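Local coordinates for protein chitinase (Thermococcus kodakarensis KOD1, PDB 5DHE) that belongs to a chitin-hydrolysing enzyme and, as one of its chitin-binding domains, probably holds the enzyme on its polysaccharide substrate, at residues G28-W33 with K69-T74; V35-K40 with E86-Y91. All blocks are in the same frame, centred on the assembly; numbering follows the deposited sequence. Where two conformers were deposited one is given.

Interaction 1 (G28-W33 with K69-T74); sequences GGTYDW and KGPTAT
K69 holds the loop 28-33 with both its backbone carbonyl and its side chain. K69 O accepts a hydrogen bond from Y31 N at 2.8 Å, nearly straight (168° at the hydrogen), and T30 CA leans on the same oxygen through a CA-H...O contact. The side chain, extended beyond CG, runs alongside that of D32 and brings K69 NZ to D32 OD1 at 2.9 Å; this salt bridge uses the syn lone pair of the carboxylate. Near the root of the lysine, T30 CG2 packs on K69 CB at 3.5 Å, the two side chains crossing at about a right angle. G29 O receives CA-H...O contacts from G70 and from P71, whose CA lies 3.2 Å away. The contact joins two loops at one end of a beta-sandwich: 28-33 links strand 18-26 to strand 34-39, and the turn at K69-P71 leads into strand 72-80. A cis peptide precedes P71, and G70 has no side chain to collide with G29 O. Further inward, with CG of W33 set between its backbone N and carbonyl carbon (chi1 55°), the indole turns W33 NE1 to 3.6 Å from A73 CB, while that N-H bonds to N68 O. Beyond it the indole meets F75 and packs on P64 and L25.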
# COMPACT_ATOMS: atom_id res chain seq x y z
N GLY A 28 11.26 9.04 -4.78
CA GLY A 28 12.15 10.00 -5.41
C GLY A 28 11.66 11.44 -5.29
O GLY A 28 12.31 12.36 -5.80
N GLY A 29 10.53 11.63 -4.63
CA GLY A 29 9.97 12.96 -4.45
C GLY A 29 8.92 12.93 -3.36
O GLY A 29 8.62 11.86 -2.81
N THR A 30 8.35 14.09 -3.04
CA THR A 30 7.32 14.20 -2.00
C THR A 30 5.98 14.34 -2.71
O THR A 30 5.77 15.31 -3.45
CB THR A 30 7.61 15.41 -1.11
OG1 THR A 30 8.91 15.24 -0.52
CG2 THR A 30 6.58 15.52 0.01
N TYR A 31 5.07 13.39 -2.45
CA TYR A 31 3.77 13.34 -3.13
C TYR A 31 2.59 12.91 -2.27
O TYR A 31 2.75 12.24 -1.25
CB TYR A 31 3.84 12.32 -4.28
CG TYR A 31 4.98 12.50 -5.27
CD1 TYR A 31 4.92 13.49 -6.25
CD2 TYR A 31 6.08 11.64 -5.26
CE1 TYR A 31 5.92 13.62 -7.20
CE2 TYR A 31 7.10 11.77 -6.22
CZ TYR A 31 7.00 12.76 -7.18
OH TYR A 31 7.95 12.87 -8.17
N ASP A 32 1.40 13.28 -2.74
CA ASP A 32 0.18 12.84 -2.09
C ASP A 32 -0.08 11.50 -2.79
O ASP A 32 -0.92 11.37 -3.68
CB ASP A 32 -0.95 13.84 -2.36
CG ASP A 32 -0.73 15.15 -1.63
OD1 ASP A 32 -0.53 15.11 -0.41
OD2 ASP A 32 -0.75 16.22 -2.28
N TRP A 33 0.69 10.50 -2.37
CA TRP A 33 0.59 9.18 -2.97
C TRP A 33 -0.65 8.43 -2.50
O TRP A 33 -1.25 8.76 -1.48
CB TRP A 33 1.86 8.36 -2.68
CG TRP A 33 2.26 8.22 -1.23
CD1 TRP A 33 3.24 8.92 -0.57
CD2 TRP A 33 1.73 7.29 -0.27
NE1 TRP A 33 3.36 8.48 0.72
CE2 TRP A 33 2.44 7.48 0.93
CE3 TRP A 33 0.72 6.32 -0.32
CZ2 TRP A 33 2.17 6.74 2.08
CZ3 TRP A 33 0.45 5.57 0.83
CH2 TRP A 33 1.18 5.79 2.02
N LYS A 69 5.12 11.66 3.18
CA LYS A 69 4.89 11.79 1.75
C LYS A 69 6.09 11.51 0.83
O LYS A 69 5.95 11.64 -0.38
CB LYS A 69 4.34 13.19 1.45
CG LYS A 69 3.03 13.49 2.16
CD LYS A 69 2.47 14.83 1.75
CE LYS A 69 1.20 15.14 2.52
NZ LYS A 69 0.50 16.33 1.96
N GLY A 70 7.23 11.13 1.39
CA GLY A 70 8.41 10.84 0.58
C GLY A 70 9.60 11.70 0.97
O GLY A 70 9.52 12.49 1.92
N PRO A 71 10.72 11.61 0.23
CA PRO A 71 10.92 10.76 -0.94
C PRO A 71 10.90 9.26 -0.66
O PRO A 71 10.68 8.45 -1.56
CB PRO A 71 12.24 11.26 -1.52
CG PRO A 71 12.97 11.81 -0.32
CD PRO A 71 11.89 12.47 0.49
N THR A 72 11.15 8.88 0.59
CA THR A 72 11.11 7.48 0.99
C THR A 72 9.97 7.45 2.00
O THR A 72 10.05 8.08 3.04
CB THR A 72 12.39 7.02 1.71
OG1 THR A 72 13.53 7.24 0.87
CG2 THR A 72 12.29 5.53 2.05
N ALA A 73 8.88 6.77 1.67
CA ALA A 73 7.78 6.69 2.60
C ALA A 73 7.63 5.24 2.98
O ALA A 73 7.85 4.35 2.15
CB ALA A 73 6.48 7.18 1.95
N THR A 74 7.29 4.98 4.23
CA THR A 74 7.09 3.61 4.66
C THR A 74 5.88 3.53 5.57
O THR A 74 5.71 4.34 6.48
CB THR A 74 8.30 3.04 5.42
OG1 THR A 74 8.47 3.75 6.65
CG2 THR A 74 9.57 3.17 4.58

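Interaction 2 (V35-K40 with E86-Y91); sequences VKVKLK and EAMYLY
K36 and Y89 form a hydrogen-bonded antiparallel pair, in which K36 N to Y89 O and Y89 N to K36 O are both 2.8 Å. Two further backbone bonds continue the ladder: K38 N to A87 O, almost straight at 177°, and E86 N to K38 O. V37 faces M88 between the two hydrogen-bonded pairs, and V35 faces L90 beyond K36-Y89, both as non-hydrogen-bonded pairs. CA-H...O contacts fill in, the shortest from V35 CA to Y89 O at 3.1 Å.

Charge gathers where strand 34-39 ends. E86 OE2 receives K40 NZ at 3.1 Å on its anti side, 22° out of the carboxylate plane; the bend at the end of the lysine (chi4 -57°) turns NZ to that oxygen. E86 OE1 makes a long salt bridge to K38 NZ at 3.9 Å and accepts a hydrogen bond from a water that also donates to L39 O. One carboxylate thus serves two lysines and a water.

Apolar contacts differ on the two faces. V35 CG2 meets L90 CD1 at 3.9 Å, and V37 lies alongside M88, its CG2 touching CG and SD. On the face of K36, the aliphatic CG and CD of that lysine pass obliquely against CE2 of Y91. The backbone oxygen K36 O also lies at the edge of the Y89 ring, in its plane, nearest CD1.

Strand 34-39 is the middle strand of the five-stranded antiparallel sheet and 85-92 the next, with 59-64 and 95-99 on their outer sides. V35, M88 and L90 pack against F9 of strand 9-15 in the opposing sheet of the sandwich.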
# COMPACT_ATOMS: atom_id res chain seq x y z
N VAL A 35 -2.03 4.24 -2.28
CA VAL A 35 -1.78 2.82 -2.54
C VAL A 35 -3.12 2.11 -2.38
O VAL A 35 -3.70 2.13 -1.29
CB VAL A 35 -0.75 2.20 -1.56
CG1 VAL A 35 -0.72 0.66 -1.72
CG2 VAL A 35 0.63 2.75 -1.86
N LYS A 36 -3.61 1.52 -3.46
CA LYS A 36 -4.87 0.79 -3.43
C LYS A 36 -4.53 -0.68 -3.24
O LYS A 36 -3.63 -1.21 -3.89
CB LYS A 36 -5.66 1.01 -4.72
CG LYS A 36 -5.97 2.48 -4.99
CD LYS A 36 -6.98 2.68 -6.11
CE LYS A 36 -8.36 2.19 -5.72
NZ LYS A 36 -9.38 2.61 -6.72
N VAL A 37 -5.25 -1.33 -2.34
CA VAL A 37 -4.99 -2.73 -2.02
C VAL A 37 -6.19 -3.62 -2.29
O VAL A 37 -7.30 -3.33 -1.88
CB VAL A 37 -4.59 -2.84 -0.53
CG1 VAL A 37 -4.38 -4.30 -0.13
CG2 VAL A 37 -3.33 -2.02 -0.30
N LYS A 38 -5.93 -4.72 -3.00
CA LYS A 38 -6.97 -5.70 -3.33
C LYS A 38 -6.86 -6.83 -2.31
O LYS A 38 -5.85 -7.54 -2.27
CB LYS A 38 -6.75 -6.24 -4.74
CG LYS A 38 -7.85 -7.17 -5.21
CD LYS A 38 -7.55 -7.71 -6.59
CE LYS A 38 -8.71 -8.55 -7.09
NZ LYS A 38 -8.35 -9.26 -8.34
N LEU A 39 -7.89 -6.99 -1.49
CA LEU A 39 -7.92 -8.04 -0.47
C LEU A 39 -8.88 -9.18 -0.81
O LEU A 39 -9.93 -8.96 -1.41
CB LEU A 39 -8.37 -7.48 0.87
CG LEU A 39 -7.45 -6.68 1.76
CD1 LEU A 39 -8.21 -6.34 3.05
CD2 LEU A 39 -6.21 -7.49 2.09
N LYS A 40 -8.53 -10.38 -0.38
CA LYS A 40 -9.40 -11.53 -0.59
C LYS A 40 -10.66 -11.30 0.24
O LYS A 40 -10.60 -10.69 1.31
CB LYS A 40 -8.72 -12.81 -0.11
CG LYS A 40 -7.55 -13.25 -0.94
CD LYS A 40 -7.07 -14.63 -0.51
CE LYS A 40 -5.93 -15.12 -1.40
NZ LYS A 40 -6.33 -15.15 -2.84
N GLU A 86 -3.93 -9.59 -2.62
CA GLU A 86 -3.74 -10.14 -3.96
C GLU A 86 -2.97 -9.16 -4.84
O GLU A 86 -2.30 -9.58 -5.79
CB GLU A 86 -5.10 -10.44 -4.58
CG GLU A 86 -5.87 -11.53 -3.84
CD GLU A 86 -7.25 -11.77 -4.44
OE1 GLU A 86 -7.96 -10.79 -4.72
OE2 GLU A 86 -7.62 -12.95 -4.61
N ALA A 87 -3.04 -7.88 -4.52
CA ALA A 87 -2.34 -6.88 -5.31
C ALA A 87 -2.33 -5.52 -4.64
O ALA A 87 -3.22 -5.22 -3.85
CB ALA A 87 -2.99 -6.75 -6.69
N MET A 88 -1.31 -4.72 -4.94
CA MET A 88 -1.26 -3.36 -4.43
C MET A 88 -0.88 -2.48 -5.61
O MET A 88 -0.10 -2.89 -6.47
CB MET A 88 -0.24 -3.19 -3.31
CG MET A 88 -0.54 -4.07 -2.13
SD MET A 88 0.35 -3.49 -0.68
CE MET A 88 1.93 -3.96 -1.09
N TYR A 89 -1.48 -1.29 -5.66
CA TYR A 89 -1.22 -0.37 -6.75
C TYR A 89 -0.81 0.99 -6.22
O TYR A 89 -1.47 1.55 -5.34
CB TYR A 89 -2.49 -0.18 -7.58
CG TYR A 89 -3.10 -1.46 -8.09
CD1 TYR A 89 -3.83 -2.29 -7.25
CD2 TYR A 89 -2.93 -1.85 -9.42
CE1 TYR A 89 -4.37 -3.48 -7.71
CE2 TYR A 89 -3.45 -3.03 -9.89
CZ TYR A 89 -4.17 -3.84 -9.04
OH TYR A 89 -4.69 -5.02 -9.51
N LEU A 90 0.28 1.54 -6.76
CA LEU A 90 0.75 2.86 -6.34
C LEU A 90 0.38 3.91 -7.39
O LEU A 90 0.75 3.79 -8.56
CB LEU A 90 2.27 2.86 -6.15
CG LEU A 90 2.90 4.25 -5.92
CD1 LEU A 90 2.46 4.80 -4.56
CD2 LEU A 90 4.43 4.15 -5.94
N TYR A 91 -0.35 4.92 -6.95
CA TYR A 91 -0.76 6.01 -7.83
C TYR A 91 -0.20 7.32 -7.31
O TYR A 91 -0.20 7.59 -6.10
CB TYR A 91 -2.28 6.14 -7.86
CG TYR A 91 -2.98 4.97 -8.49
CD1 TYR A 91 -3.17 4.91 -9.86
CD2 TYR A 91 -3.45 3.92 -7.70
CE1 TYR A 91 -3.81 3.82 -10.45
CE2 TYR A 91 -4.08 2.83 -8.27
CZ TYR A 91 -4.26 2.78 -9.64
OH TYR A 91 -4.89 1.70 -10.21
O HOH W 1 -10.43 -10.40 -3.74

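Overall arrangement
Interactions 1 and 2 lie with their centres about 17 Å apart in one small, helix-free beta-sandwich. Interaction 1 ties together loops at one end; interaction 2 joins neighbouring strands in the five-stranded sheet. Their segments alternate along the chain, 28-33, 35-40, 69-74, 86-91; only one residue separates 28-33 from 35-40, and strand 72-80 of the four-stranded sheet is followed by strand 85-92 of the five-stranded one. The contacts meet at W33, where W33 CB packs on L90 CD1 and on Y91 O, 4.1 Å from each. The loop contact and the sheet are thus in direct touch at W33, within a domain that probably serves chitin binding.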